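Local coordinates for Tll1590 protein (Thermosynechococcus elongatus, PDB 6LDQ) that belongs to the GT-B glycosyltransferases, with a Rossmann-like domain whose helices pack on both faces of a mainly parallel sheet, at residues 9-14 / 114-119; 34-39 / 201-206; 108-113 / 132-137. All coordinates share one frame; numbering follows the deposited sequence.

Contact 1. Residues 9-14 / 114-119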
ATOM      1  N   ALA A   9      -6.400  -0.593   5.150  1.00 14.90           N
ATOM      2  CA  ALA A   9      -5.089  -1.182   5.338  1.00 15.95           C
ATOM      3  C   ALA A   9      -4.122  -0.509   4.385  1.00 16.10           C
ATOM      4  O   ALA A   9      -4.409  -0.393   3.187  1.00 18.84           O
ATOM      5  CB  ALA A   9      -5.111  -2.696   5.099  1.00 17.01           C
ATOM      6  N   LEU A  10      -3.001  -0.044   4.927  1.00 15.87           N
ATOM      7  CA  LEU A  10      -1.850   0.354   4.129  1.00 17.73           C
ATOM      8  C   LEU A  10      -0.823  -0.767   4.236  1.00 16.20           C
ATOM      9  O   LEU A  10      -0.646  -1.362   5.306  1.00 15.78           O
ATOM     10  CB  LEU A  10      -1.253   1.683   4.611  1.00 16.79           C
ATOM     11  CG  LEU A  10      -1.875   3.028   4.176  1.00 17.35           C
ATOM     12  CD1 LEU A  10      -3.382   3.073   4.284  1.00 21.36           C
ATOM     13  CD2 LEU A  10      -1.230   4.192   4.928  1.00 18.49           C
ATOM     14  N   ILE A  11      -0.176  -1.085   3.123  1.00 14.03           N
ATOM     15  CA  ILE A  11       0.788  -2.177   3.099  1.00 13.14           C
ATOM     16  C   ILE A  11       2.106  -1.662   2.543  1.00 16.82           C
ATOM     17  O   ILE A  11       2.134  -1.081   1.453  1.00 14.72           O
ATOM     18  CB  ILE A  11       0.294  -3.365   2.255  1.00 18.74           C
ATOM     19  CG1 ILE A  11      -0.905  -4.027   2.919  1.00 15.49           C
ATOM     20  CG2 ILE A  11       1.407  -4.397   2.088  1.00 13.83           C
ATOM     21  CD1 ILE A  11      -1.615  -4.977   2.008  1.00 19.19           C
ATOM     22  N   SER A  12       3.192  -1.886   3.299  1.00 18.56           N
ATOM     23  CA  SER A  12       4.572  -1.586   2.949  1.00 16.21           C
ATOM     24  C   SER A  12       5.423  -2.761   3.451  1.00 18.09           C
ATOM     25  O   SER A  12       6.047  -2.698   4.513  1.00 18.86           O
ATOM     26  CB  SER A  12       5.035  -0.265   3.547  1.00 23.74           C
ATOM     27  OG  SER A  12       6.350   0.049   3.137  1.00 20.25           O
ATOM     28  N   VAL A  13       5.450  -3.841   2.662  1.00 19.27           N
ATOM     29  CA  VAL A  13       6.279  -5.012   2.965  1.00 18.24           C
ATOM     30  C   VAL A  13       7.627  -4.572   3.516  1.00 17.28           C
ATOM     31  O   VAL A  13       8.013  -4.954   4.628  1.00 19.02           O
ATOM     32  CB  VAL A  13       6.473  -5.896   1.727  1.00 14.43           C
ATOM     33  CG1 VAL A  13       7.276  -7.165   2.109  1.00 13.47           C
ATOM     34  CG2 VAL A  13       5.135  -6.245   1.085  1.00 13.58           C
ATOM     35  N   HIS A  14       8.344  -3.753   2.753  1.00 19.32           N
ATOM     36  CA  HIS A  14       9.556  -3.120   3.267  1.00 23.30           C
ATOM     37  C   HIS A  14       9.217  -1.812   3.990  1.00 25.61           C
ATOM     38  O   HIS A  14       9.286  -1.726   5.216  1.00 30.48           O
ATOM     39  CB  HIS A  14      10.556  -2.855   2.132  1.00 28.46           C
ATOM     40  CG  HIS A  14      11.933  -2.520   2.613  1.00 30.42           C
ATOM     41  ND1 HIS A  14      12.245  -1.308   3.193  1.00 32.49           N
ATOM     42  CD2 HIS A  14      13.080  -3.239   2.605  1.00 23.12           C
ATOM     43  CE1 HIS A  14      13.524  -1.294   3.519  1.00 29.85           C
ATOM     44  NE2 HIS A  14      14.054  -2.454   3.171  1.00 29.68           N
ATOM     45  N   TRP A 114       6.289  -1.442  -5.681  1.00 17.84           N
ATOM     46  CA  TRP A 114       5.760  -2.517  -6.517  1.00 17.66           C
ATOM     47  C   TRP A 114       5.660  -3.842  -5.774  1.00 13.33           C
ATOM     48  O   TRP A 114       4.762  -4.640  -6.069  1.00 12.52           O
ATOM     49  CB  TRP A 114       6.609  -2.655  -7.795  1.00 15.40           C
ATOM     50  CG  TRP A 114       7.965  -3.268  -7.638  1.00 16.55           C
ATOM     51  CD1 TRP A 114       9.146  -2.608  -7.450  1.00 19.31           C
ATOM     52  CD2 TRP A 114       8.294  -4.666  -7.726  1.00 17.49           C
ATOM     53  NE1 TRP A 114      10.196  -3.516  -7.393  1.00 18.18           N
ATOM     54  CE2 TRP A 114       9.692  -4.781  -7.550  1.00 19.88           C
ATOM     55  CE3 TRP A 114       7.544  -5.826  -7.924  1.00 16.96           C
ATOM     56  CZ2 TRP A 114      10.349  -6.012  -7.593  1.00 21.13           C
ATOM     57  CZ3 TRP A 114       8.197  -7.046  -7.951  1.00 15.32           C
ATOM     58  CH2 TRP A 114       9.583  -7.129  -7.780  1.00 22.42           C
ATOM     59  N   LEU A 115       6.545  -4.080  -4.793  1.00 15.28           N
ATOM     60  CA  LEU A 115       6.551  -5.346  -4.049  1.00 18.68           C
ATOM     61  C   LEU A 115       5.264  -5.521  -3.238  1.00 18.51           C
ATOM     62  O   LEU A 115       4.608  -6.563  -3.298  1.00 19.98           O
ATOM     63  CB  LEU A 115       7.771  -5.404  -3.117  1.00 14.20           C
ATOM     64  CG  LEU A 115       9.163  -5.567  -3.746  1.00 15.81           C
ATOM     65  CD1 LEU A 115      10.224  -5.102  -2.778  1.00 16.93           C
ATOM     66  CD2 LEU A 115       9.409  -7.023  -4.145  1.00 18.31           C
ATOM     67  N   SER A 116       4.911  -4.521  -2.449  1.00 14.02           N
ATOM     68  CA  SER A 116       3.603  -4.539  -1.795  1.00 15.04           C
ATOM     69  C   SER A 116       2.481  -4.617  -2.827  1.00 14.40           C
ATOM     70  O   SER A 116       1.435  -5.221  -2.568  1.00 14.34           O
ATOM     71  CB  SER A 116       3.448  -3.296  -0.931  1.00 15.52           C
ATOM     72  OG  SER A 116       4.591  -3.105  -0.108  1.00 17.38           O
ATOM     73  N   GLY A 117       2.700  -4.059  -4.025  1.00 13.29           N
ATOM     74  CA  GLY A 117       1.660  -4.073  -5.040  1.00 12.03           C
ATOM     75  C   GLY A 117       1.341  -5.449  -5.572  1.00 14.68           C
ATOM     76  O   GLY A 117       0.189  -5.743  -5.895  1.00 14.17           O
ATOM     77  N   TRP A 118       2.368  -6.295  -5.725  1.00 18.37           N
ATOM     78  CA  TRP A 118       2.140  -7.715  -5.963  1.00 16.95           C
ATOM     79  C   TRP A 118       1.172  -8.291  -4.926  1.00 14.87           C
ATOM     80  O   TRP A 118       0.233  -9.028  -5.255  1.00 14.55           O
ATOM     81  CB  TRP A 118       3.485  -8.446  -5.913  1.00 12.19           C
ATOM     82  CG  TRP A 118       3.426  -9.819  -6.485  1.00 19.56           C
ATOM     83  CD1 TRP A 118       3.584 -10.171  -7.801  1.00 20.31           C
ATOM     84  CD2 TRP A 118       3.161 -11.024  -5.772  1.00 17.52           C
ATOM     85  NE1 TRP A 118       3.447 -11.534  -7.937  1.00 21.52           N
ATOM     86  CE2 TRP A 118       3.179 -12.077  -6.707  1.00 17.61           C
ATOM     87  CE3 TRP A 118       2.894 -11.314  -4.429  1.00 17.73           C
ATOM     88  CZ2 TRP A 118       2.960 -13.410  -6.342  1.00 21.60           C
ATOM     89  CZ3 TRP A 118       2.682 -12.644  -4.061  1.00 24.39           C
ATOM     90  CH2 TRP A 118       2.727 -13.677  -5.018  1.00 21.55           C
ATOM     91  N   VAL A 119       1.394  -7.962  -3.664  1.00 14.98           N
ATOM     92  CA  VAL A 119       0.472  -8.419  -2.623  1.00 15.87           C
ATOM     93  C   VAL A 119      -0.930  -7.892  -2.917  1.00 17.88           C
ATOM     94  O   VAL A 119      -1.914  -8.642  -2.904  1.00 17.45           O
ATOM     95  CB  VAL A 119       0.981  -7.990  -1.234  1.00 14.04           C
ATOM     96  CG1 VAL A 119      -0.077  -8.243  -0.149  1.00 12.75           C
ATOM     97  CG2 VAL A 119       2.297  -8.703  -0.889  1.00 17.88           C
TER

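Contact 2. Residues 34-39 / 201-206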
ATOM      1  N   ARG A  34       4.198   4.736   7.312  1.00 31.18           N
ATOM      2  CA  ARG A  34       4.060   5.085   8.723  1.00 29.16           C
ATOM      3  C   ARG A  34       3.546   6.510   8.896  1.00 31.26           C
ATOM      4  O   ARG A  34       2.625   6.764   9.680  1.00 26.53           O
ATOM      5  CB  ARG A  34       5.395   4.915   9.445  1.00 34.25           C
ATOM      6  CG  ARG A  34       5.242   4.710  10.946  1.00 35.71           C
ATOM      7  CD  ARG A  34       5.811   5.872  11.735  1.00 39.86           C
ATOM      8  NE  ARG A  34       5.316   5.897  13.114  1.00 41.56           N
ATOM      9  CZ  ARG A  34       5.795   6.700  14.058  1.00 44.00           C
ATOM     10  NH1 ARG A  34       6.777   7.546  13.767  1.00 47.59           N
ATOM     11  NH2 ARG A  34       5.298   6.664  15.287  1.00 42.16           N
ATOM     12  N   GLN A  35       4.129   7.457   8.165  1.00 31.66           N
ATOM     13  CA  GLN A  35       3.712   8.839   8.347  1.00 29.99           C
ATOM     14  C   GLN A  35       2.340   9.078   7.737  1.00 27.00           C
ATOM     15  O   GLN A  35       1.504   9.760   8.337  1.00 31.91           O
ATOM     16  CB  GLN A  35       4.758   9.781   7.765  1.00 33.62           C
ATOM     17  CG  GLN A  35       6.064   9.761   8.556  1.00 35.77           C
ATOM     18  CD  GLN A  35       6.894  11.002   8.331  1.00 38.47           C
ATOM     19  OE1 GLN A  35       6.674  12.033   8.971  1.00 38.05           O
ATOM     20  NE2 GLN A  35       7.852  10.917   7.410  1.00 33.72           N
ATOM     21  N   LEU A  36       2.082   8.505   6.561  1.00 25.56           N
ATOM     22  CA  LEU A  36       0.778   8.668   5.924  1.00 24.18           C
ATOM     23  C   LEU A  36      -0.352   8.189   6.833  1.00 25.12           C
ATOM     24  O   LEU A  36      -1.289   8.942   7.125  1.00 22.14           O
ATOM     25  CB  LEU A  36       0.755   7.930   4.585  1.00 24.39           C
ATOM     26  CG  LEU A  36      -0.555   7.972   3.796  1.00 22.05           C
ATOM     27  CD1 LEU A  36      -0.852   9.401   3.271  1.00 20.29           C
ATOM     28  CD2 LEU A  36      -0.536   6.976   2.666  1.00 24.26           C
ATOM     29  N   GLY A  37      -0.266   6.946   7.320  1.00 26.25           N
ATOM     30  CA  GLY A  37      -1.370   6.382   8.089  1.00 24.35           C
ATOM     31  C   GLY A  37      -1.682   7.157   9.359  1.00 24.76           C
ATOM     32  O   GLY A  37      -2.848   7.292   9.743  1.00 21.87           O
ATOM     33  N   GLU A  38      -0.648   7.680  10.024  1.00 26.92           N
ATOM     34  CA  GLU A  38      -0.861   8.489  11.223  1.00 22.09           C
ATOM     35  C   GLU A  38      -1.551   9.810  10.891  1.00 22.14           C
ATOM     36  O   GLU A  38      -2.469  10.236  11.606  1.00 18.30           O
ATOM     37  CB  GLU A  38       0.471   8.748  11.924  1.00 23.24           C
ATOM     38  CG  GLU A  38       0.903   7.612  12.861  1.00 32.30           C
ATOM     39  CD  GLU A  38       2.409   7.455  12.942  1.00 36.75           C
ATOM     40  OE1 GLU A  38       3.121   8.422  12.596  1.00 34.52           O
ATOM     41  OE2 GLU A  38       2.881   6.366  13.366  1.00 38.59           O
ATOM     42  N   ALA A  39      -1.126  10.480   9.818  1.00 21.99           N
ATOM     43  CA  ALA A  39      -1.836  11.691   9.415  1.00 18.59           C
ATOM     44  C   ALA A  39      -3.246  11.354   8.947  1.00 17.74           C
ATOM     45  O   ALA A  39      -4.202  12.070   9.267  1.00 18.30           O
ATOM     46  CB  ALA A  39      -1.049  12.428   8.326  1.00 23.45           C
ATOM     47  N   GLU A 201       0.073  16.077   6.922  1.00 19.37           N
ATOM     48  CA  GLU A 201      -1.326  16.496   6.954  1.00 15.20           C
ATOM     49  C   GLU A 201      -1.837  16.804   5.545  1.00 19.72           C
ATOM     50  O   GLU A 201      -2.899  16.319   5.140  1.00 17.11           O
ATOM     51  CB  GLU A 201      -1.503  17.709   7.861  1.00 17.88           C
ATOM     52  CG  GLU A 201      -2.963  18.092   8.002  1.00 12.95           C
ATOM     53  CD  GLU A 201      -3.165  19.354   8.799  1.00 18.54           C
ATOM     54  OE1 GLU A 201      -2.166  19.896   9.333  1.00 18.77           O
ATOM     55  OE2 GLU A 201      -4.329  19.795   8.881  1.00 20.48           O
ATOM     56  N   ALA A 202      -1.082  17.596   4.770  1.00 13.76           N
ATOM     57  CA  ALA A 202      -1.548  17.924   3.422  1.00 20.26           C
ATOM     58  C   ALA A 202      -1.703  16.666   2.581  1.00 18.38           C
ATOM     59  O   ALA A 202      -2.727  16.470   1.917  1.00 19.01           O
ATOM     60  CB  ALA A 202      -0.594  18.905   2.731  1.00 17.93           C
ATOM     61  N   ILE A 203      -0.688  15.798   2.601  1.00 16.69           N
ATOM     62  CA  ILE A 203      -0.734  14.578   1.803  1.00 19.18           C
ATOM     63  C   ILE A 203      -1.959  13.744   2.162  1.00 18.40           C
ATOM     64  O   ILE A 203      -2.712  13.298   1.288  1.00 19.42           O
ATOM     65  CB  ILE A 203       0.571  13.782   1.984  1.00 21.48           C
ATOM     66  CG1 ILE A 203       1.716  14.460   1.214  1.00 23.14           C
ATOM     67  CG2 ILE A 203       0.364  12.343   1.544  1.00 21.66           C
ATOM     68  CD1 ILE A 203       3.080  14.285   1.846  1.00 25.72           C
ATOM     69  N   ALA A 204      -2.192  13.557   3.460  1.00 17.38           N
ATOM     70  CA  ALA A 204      -3.306  12.733   3.914  1.00 16.76           C
ATOM     71  C   ALA A 204      -4.644  13.304   3.463  1.00 18.15           C
ATOM     72  O   ALA A 204      -5.562  12.553   3.118  1.00 19.69           O
ATOM     73  CB  ALA A 204      -3.251  12.594   5.437  1.00 18.38           C
ATOM     74  N   LEU A 205      -4.774  14.633   3.465  1.00 17.28           N
ATOM     75  CA  LEU A 205      -6.010  15.247   2.994  1.00 17.66           C
ATOM     76  C   LEU A 205      -6.248  14.947   1.521  1.00 17.03           C
ATOM     77  O   LEU A 205      -7.379  14.662   1.110  1.00 14.12           O
ATOM     78  CB  LEU A 205      -5.968  16.757   3.217  1.00 17.77           C
ATOM     79  CG  LEU A 205      -6.052  17.224   4.676  1.00 20.57           C
ATOM     80  CD1 LEU A 205      -5.989  18.742   4.705  1.00 15.93           C
ATOM     81  CD2 LEU A 205      -7.314  16.673   5.385  1.00 18.98           C
ATOM     82  N   GLN A 206      -5.197  15.024   0.706  1.00 17.56           N
ATOM     83  CA  GLN A 206      -5.358  14.686  -0.707  1.00 20.28           C
ATOM     84  C   GLN A 206      -5.640  13.195  -0.887  1.00 17.26           C
ATOM     85  O   GLN A 206      -6.494  12.810  -1.695  1.00 19.16           O
ATOM     86  CB  GLN A 206      -4.111  15.116  -1.489  1.00 18.10           C
ATOM     87  CG  GLN A 206      -4.001  16.642  -1.654  1.00 15.15           C
ATOM     88  CD  GLN A 206      -5.033  17.172  -2.619  1.00 21.19           C
ATOM     89  OE1 GLN A 206      -5.634  16.413  -3.380  1.00 22.91           O
ATOM     90  NE2 GLN A 206      -5.274  18.479  -2.574  1.00 23.56           N
TER

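Contact 3. Residues 108-113 / 132-137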
ATOM      1  N   LEU A 108     -10.749  -0.832   1.618  1.00 18.23           N
ATOM      2  CA  LEU A 108      -9.725  -0.146   0.851  1.00 18.58           C
ATOM      3  C   LEU A 108      -8.386  -0.663   1.339  1.00 21.71           C
ATOM      4  O   LEU A 108      -8.167  -0.835   2.545  1.00 17.13           O
ATOM      5  CB  LEU A 108      -9.805   1.377   1.011  1.00 15.06           C
ATOM      6  CG  LEU A 108      -8.863   2.309   0.243  1.00 16.26           C
ATOM      7  CD1 LEU A 108      -9.621   3.612  -0.089  1.00 19.06           C
ATOM      8  CD2 LEU A 108      -7.627   2.625   1.074  1.00 13.86           C
ATOM      9  N   ILE A 109      -7.510  -0.951   0.394  1.00 16.64           N
ATOM     10  CA  ILE A 109      -6.153  -1.364   0.695  1.00 15.59           C
ATOM     11  C   ILE A 109      -5.232  -0.517  -0.163  1.00 15.80           C
ATOM     12  O   ILE A 109      -5.413  -0.460  -1.381  1.00 18.41           O
ATOM     13  CB  ILE A 109      -5.931  -2.862   0.416  1.00 17.79           C
ATOM     14  CG1 ILE A 109      -6.914  -3.723   1.225  1.00 19.14           C
ATOM     15  CG2 ILE A 109      -4.504  -3.229   0.746  1.00 17.36           C
ATOM     16  CD1 ILE A 109      -6.541  -5.223   1.229  1.00 18.82           C
ATOM     17  N   HIS A 110      -4.257   0.138   0.466  1.00 17.14           N
ATOM     18  CA  HIS A 110      -3.347   1.058  -0.217  1.00 17.54           C
ATOM     19  C   HIS A 110      -1.935   0.499  -0.091  1.00 17.55           C
ATOM     20  O   HIS A 110      -1.366   0.485   1.002  1.00 17.37           O
ATOM     21  CB  HIS A 110      -3.457   2.474   0.363  1.00 20.15           C
ATOM     22  CG  HIS A 110      -2.592   3.491  -0.324  1.00 17.59           C
ATOM     23  ND1 HIS A 110      -2.594   4.826   0.030  1.00 17.09           N
ATOM     24  CD2 HIS A 110      -1.686   3.369  -1.327  1.00 16.84           C
ATOM     25  CE1 HIS A 110      -1.734   5.483  -0.731  1.00 22.01           C
ATOM     26  NE2 HIS A 110      -1.173   4.623  -1.567  1.00 18.97           N
ATOM     27  N   THR A 111      -1.378   0.047  -1.215  1.00 16.32           N
ATOM     28  CA  THR A 111      -0.097  -0.641  -1.283  1.00 17.49           C
ATOM     29  C   THR A 111       1.016   0.332  -1.662  1.00 14.00           C
ATOM     30  O   THR A 111       0.781   1.320  -2.361  1.00 14.08           O
ATOM     31  CB  THR A 111      -0.182  -1.779  -2.303  1.00 10.29           C
ATOM     32  OG1 THR A 111      -0.719  -1.295  -3.536  1.00 14.75           O
ATOM     33  CG2 THR A 111      -1.116  -2.837  -1.781  1.00 18.27           C
ATOM     34  N   ASN A 112       2.223   0.067  -1.160  1.00 11.15           N
ATOM     35  CA  ASN A 112       3.356   0.971  -1.319  1.00 14.72           C
ATOM     36  C   ASN A 112       4.532   0.244  -1.961  1.00 12.13           C
ATOM     37  O   ASN A 112       5.009  -0.753  -1.416  1.00 13.30           O
ATOM     38  CB  ASN A 112       3.830   1.537   0.006  1.00 11.85           C
ATOM     39  CG  ASN A 112       4.813   2.676  -0.181  1.00 17.50           C
ATOM     40  OD1 ASN A 112       4.483   3.708  -0.775  1.00 19.29           O
ATOM     41  ND2 ASN A 112       6.021   2.502   0.330  1.00 19.63           N
ATOM     42  N   TYR A 113       5.039   0.799  -3.067  1.00 14.49           N
ATOM     43  CA  TYR A 113       6.104   0.188  -3.867  1.00 14.13           C
ATOM     44  C   TYR A 113       5.654  -1.105  -4.547  1.00 14.77           C
ATOM     45  O   TYR A 113       4.784  -1.822  -4.050  1.00 13.46           O
ATOM     46  CB  TYR A 113       7.356  -0.066  -3.014  1.00 14.26           C
ATOM     47  CG  TYR A 113       8.605  -0.351  -3.833  1.00 16.49           C
ATOM     48  CD1 TYR A 113       9.011   0.511  -4.844  1.00 24.01           C
ATOM     49  CD2 TYR A 113       9.383  -1.475  -3.572  1.00 22.08           C
ATOM     50  CE1 TYR A 113      10.156   0.259  -5.584  1.00 18.87           C
ATOM     51  CE2 TYR A 113      10.518  -1.743  -4.304  1.00 20.92           C
ATOM     52  CZ  TYR A 113      10.904  -0.870  -5.308  1.00 24.85           C
ATOM     53  OH  TYR A 113      12.042  -1.135  -6.029  1.00 21.64           O
ATOM     54  N   LEU A 132      -5.618   1.157  -4.046  1.00 20.12           N
ATOM     55  CA  LEU A 132      -4.765   2.250  -4.482  1.00 20.59           C
ATOM     56  C   LEU A 132      -3.314   1.841  -4.319  1.00 18.14           C
ATOM     57  O   LEU A 132      -2.957   1.134  -3.378  1.00 18.95           O
ATOM     58  CB  LEU A 132      -4.997   3.528  -3.684  1.00 21.10           C
ATOM     59  CG  LEU A 132      -6.365   4.162  -3.877  1.00 18.84           C
ATOM     60  CD1 LEU A 132      -7.228   3.680  -2.731  1.00 18.44           C
ATOM     61  CD2 LEU A 132      -6.272   5.683  -3.936  1.00 19.93           C
ATOM     62  N   HIS A 133      -2.471   2.327  -5.219  1.00 19.73           N
ATOM     63  CA  HIS A 133      -1.063   1.995  -5.137  1.00 15.21           C
ATOM     64  C   HIS A 133      -0.218   3.236  -5.350  1.00 15.16           C
ATOM     65  O   HIS A 133      -0.459   4.002  -6.287  1.00 16.47           O
ATOM     66  CB  HIS A 133      -0.675   0.930  -6.142  1.00 15.93           C
ATOM     67  CG  HIS A 133       0.691   0.411  -5.888  1.00 17.23           C
ATOM     68  ND1 HIS A 133       0.928  -0.765  -5.222  1.00 18.70           N
ATOM     69  CD2 HIS A 133       1.896   0.988  -6.068  1.00 24.19           C
ATOM     70  CE1 HIS A 133       2.232  -0.938  -5.093  1.00 19.53           C
ATOM     71  NE2 HIS A 133       2.843   0.107  -5.613  1.00 21.80           N
ATOM     72  N   THR A 134       0.761   3.430  -4.478  1.00 14.15           N
ATOM     73  CA  THR A 134       1.759   4.474  -4.635  1.00 15.55           C
ATOM     74  C   THR A 134       3.019   3.910  -5.303  1.00 17.15           C
ATOM     75  O   THR A 134       3.629   2.964  -4.795  1.00 16.85           O
ATOM     76  CB  THR A 134       2.104   5.096  -3.292  1.00 15.10           C
ATOM     77  OG1 THR A 134       0.937   5.783  -2.777  1.00 15.72           O
ATOM     78  CG2 THR A 134       3.257   6.070  -3.477  1.00 16.04           C
ATOM     79  N   TYR A 135       3.406   4.527  -6.412  1.00 19.58           N
ATOM     80  CA  TYR A 135       4.598   4.187  -7.187  1.00 17.52           C
ATOM     81  C   TYR A 135       5.846   4.838  -6.602  1.00 17.58           C
ATOM     82  O   TYR A 135       5.797   5.967  -6.121  1.00 17.51           O
ATOM     83  CB  TYR A 135       4.464   4.692  -8.627  1.00 20.55           C
ATOM     84  CG  TYR A 135       5.770   4.505  -9.369  1.00 15.71           C
ATOM     85  CD1 TYR A 135       6.239   3.243  -9.588  1.00 18.65           C
ATOM     86  CD2 TYR A 135       6.567   5.561  -9.767  1.00 20.18           C
ATOM     87  CE1 TYR A 135       7.409   2.970 -10.226  1.00 17.72           C
ATOM     88  CE2 TYR A 135       7.789   5.303 -10.441  1.00 17.55           C
ATOM     89  CZ  TYR A 135       8.181   3.979 -10.644  1.00 20.37           C
ATOM     90  OH  TYR A 135       9.346   3.608 -11.254  1.00 17.14           O
ATOM     91  N   HIS A 136       6.984   4.137  -6.674  1.00 13.19           N
ATOM     92  CA  HIS A 136       8.269   4.795  -6.446  1.00 18.86           C
ATOM     93  C   HIS A 136       9.327   4.224  -7.377  1.00 17.97           C
ATOM     94  O   HIS A 136       9.372   3.016  -7.623  1.00 16.25           O
ATOM     95  CB  HIS A 136       8.818   4.665  -5.022  1.00 18.93           C
ATOM     96  CG  HIS A 136       7.821   4.962  -3.951  1.00 20.42           C
ATOM     97  ND1 HIS A 136       7.528   6.248  -3.539  1.00 22.34           N
ATOM     98  CD2 HIS A 136       7.040   4.139  -3.212  1.00 21.11           C
ATOM     99  CE1 HIS A 136       6.616   6.200  -2.582  1.00 19.96           C
ATOM    100  NE2 HIS A 136       6.296   4.933  -2.368  1.00 16.05           N
ATOM    101  N   SER A 137      10.203   5.100  -7.844  1.00 17.39           N
ATOM    102  CA  SER A 137      11.353   4.681  -8.628  1.00 21.33           C
ATOM    103  C   SER A 137      12.518   4.291  -7.722  1.00 22.38           C
ATOM    104  O   SER A 137      13.113   5.156  -7.070  1.00 24.33           O
ATOM    105  CB  SER A 137      11.767   5.790  -9.585  1.00 19.88           C
ATOM    106  OG  SER A 137      10.861   5.889 -10.665  1.00 21.69           O
TER

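Contact 1. Residues 9-14 / 114-119
Val-13 and Ser-116 are where the two backbones draw closest, CA to CA 5.5 Å, as the chain leaving strand 8-11 runs past the first turns of helix 113-126. Ser-116 has the largest share of the contact. Its OG accepts the backbone N-H of Val-13 at 3.0 Å from N, in a somewhat bent bond (147° at the hydrogen). With OG set beside its own backbone N (chi1 -49°), the hydroxyl also bonds to the carbonyl oxygen of Asn-112, the last residue of strand 108-112, just before the helix. Val-13 lays CG2 alongside this group, 3.7 Å from Ser-116 CA. From the strand end, Ile-11 presents CG2, 3.8 Å from Ser-116 CB, while its carbonyl O lies 3.5 Å from the same CB. A turn further along the helix, Val-119 uses both its branches: its CG1 meets Ile-11 CD1 and its CG2 meets Val-13 CG2, each at 4.2 Å. Phe-93 and Phe-97 of helix 90-104 also touch Ile-11, which buries the patch between two helices and the sheet. One buried hydroxyl, gripped by two backbone groups, thus ties the strand exit to the start of the helix, with branched aliphatic side chains closing in beside it.

Contact 2. Residues 34-39 / 201-206
Ala-39 and Ala-204 meet methyl to methyl, CB to CB 3.6 Å, where helix 32-42 crosses helix 200-216. The segment axes approach to 8.6 Å at a signed angle of -72°, a close crossing that two small residues make possible. Ala-204 CB also lies 3.7 Å from Ala-39 C, so it rests against the backbone of the other helix as well as its methyl. Deeper in, Leu-36 reaches across with CG anti to its backbone N (chi1 179°). Its CD1 touches Ile-203 CG2 at 3.6 Å, the two side chains crossing at about a right angle, and the same CD1 comes 4.2 Å from Ala-204 CA. Trp-200 and Met-207, before and after on the second helix, close round Leu-36. The outer, exposed side is looser and belongs to Glu-201: its side chain turns away, and its backbone N is the nearest atom to Ala-39 CB, at 4.1 Å. No hydrogen bond spans the crossing. What joins the C-terminal helix to helix 32-42 here is therefore apolar contact and close fit, with the carboxylate of Glu-201 kept to the periphery.

Contact 3. Residues 108-113 / 132-137
His-110 and Leu-132 sit side by side on neighbouring parallel strands, 108-112 and 130-134, the two ends of a beta-alpha-beta crossover through helix 113-126. The backbone ladder runs from Leu-132 N to Ile-109 O, through Thr-111 N to Leu-132 O and Thr-134 N to Thr-111 O, and finishes with Tyr-113 N to Thr-134 O (3.1 Å). His-110 is worth following outwards. Its CB stands 4.0 Å from Leu-132 O; with CG anti to the backbone N (chi1 -178°), the ring is carried along the neighbouring strand. CG lies 4.1 Å from Leu-132 CB, which rides over one ring face in a CH-pi contact, and CD2 comes 3.3 Å from Leu-132 O. CE1 passes 3.4 Å from Thr-134 OG1. At the tip, NE2 is hydrogen-bonded to Thr-134 OG1 at 2.7 Å, near the ring plane, while ND1 bonds to Tyr-211 OH of helix 200-216. Thr-134 OG1 has a second partner in Tyr-32 OH. Further along this face, Asn-112 OD1 accepts His-136 NE2 at 2.7 Å in a nearly straight bond (167°); the oxygen lies in the imidazole plane, but NE2 is tilted 32° from the amide plane. On the face of Thr-111, the ring of His-133 lies across Thr-111 O, which sits over its centre 3.5 Å from the plane. Two histidines, His-110 and His-136, thus have their rings set by hydrogen bonds across the contact, giving a polar patch toward the C-terminal ends of the parallel strands, where imidazoles are linked to a hydroxyl and an amide.

Contacts 1 and 3 lie nearly together, their centres about 7 Å apart, because strands 8-11 and 108-112 are neighbours: Ala-9 O to His-110 N (2.8 Å) is a probable hydrogen bond. Helix 113-126 gives contact 1 its second segment and bridges the strands of contact 3, with Gly-117 lying against the His-133 ring. Contact 2 lies over the face of the sheet opposite helix 113-126, its centre about 17 Å from that of contact 1 and about 14 Å from that of contact 3. Leu-36 reaches both, with its CD2 3.7 Å from Leu-10 CD2 and 3.9 Å from His-110 CE1. A thiocyanate ion, probably from the crystallisation liquor, lies about 3 Å from the His-133 side chain.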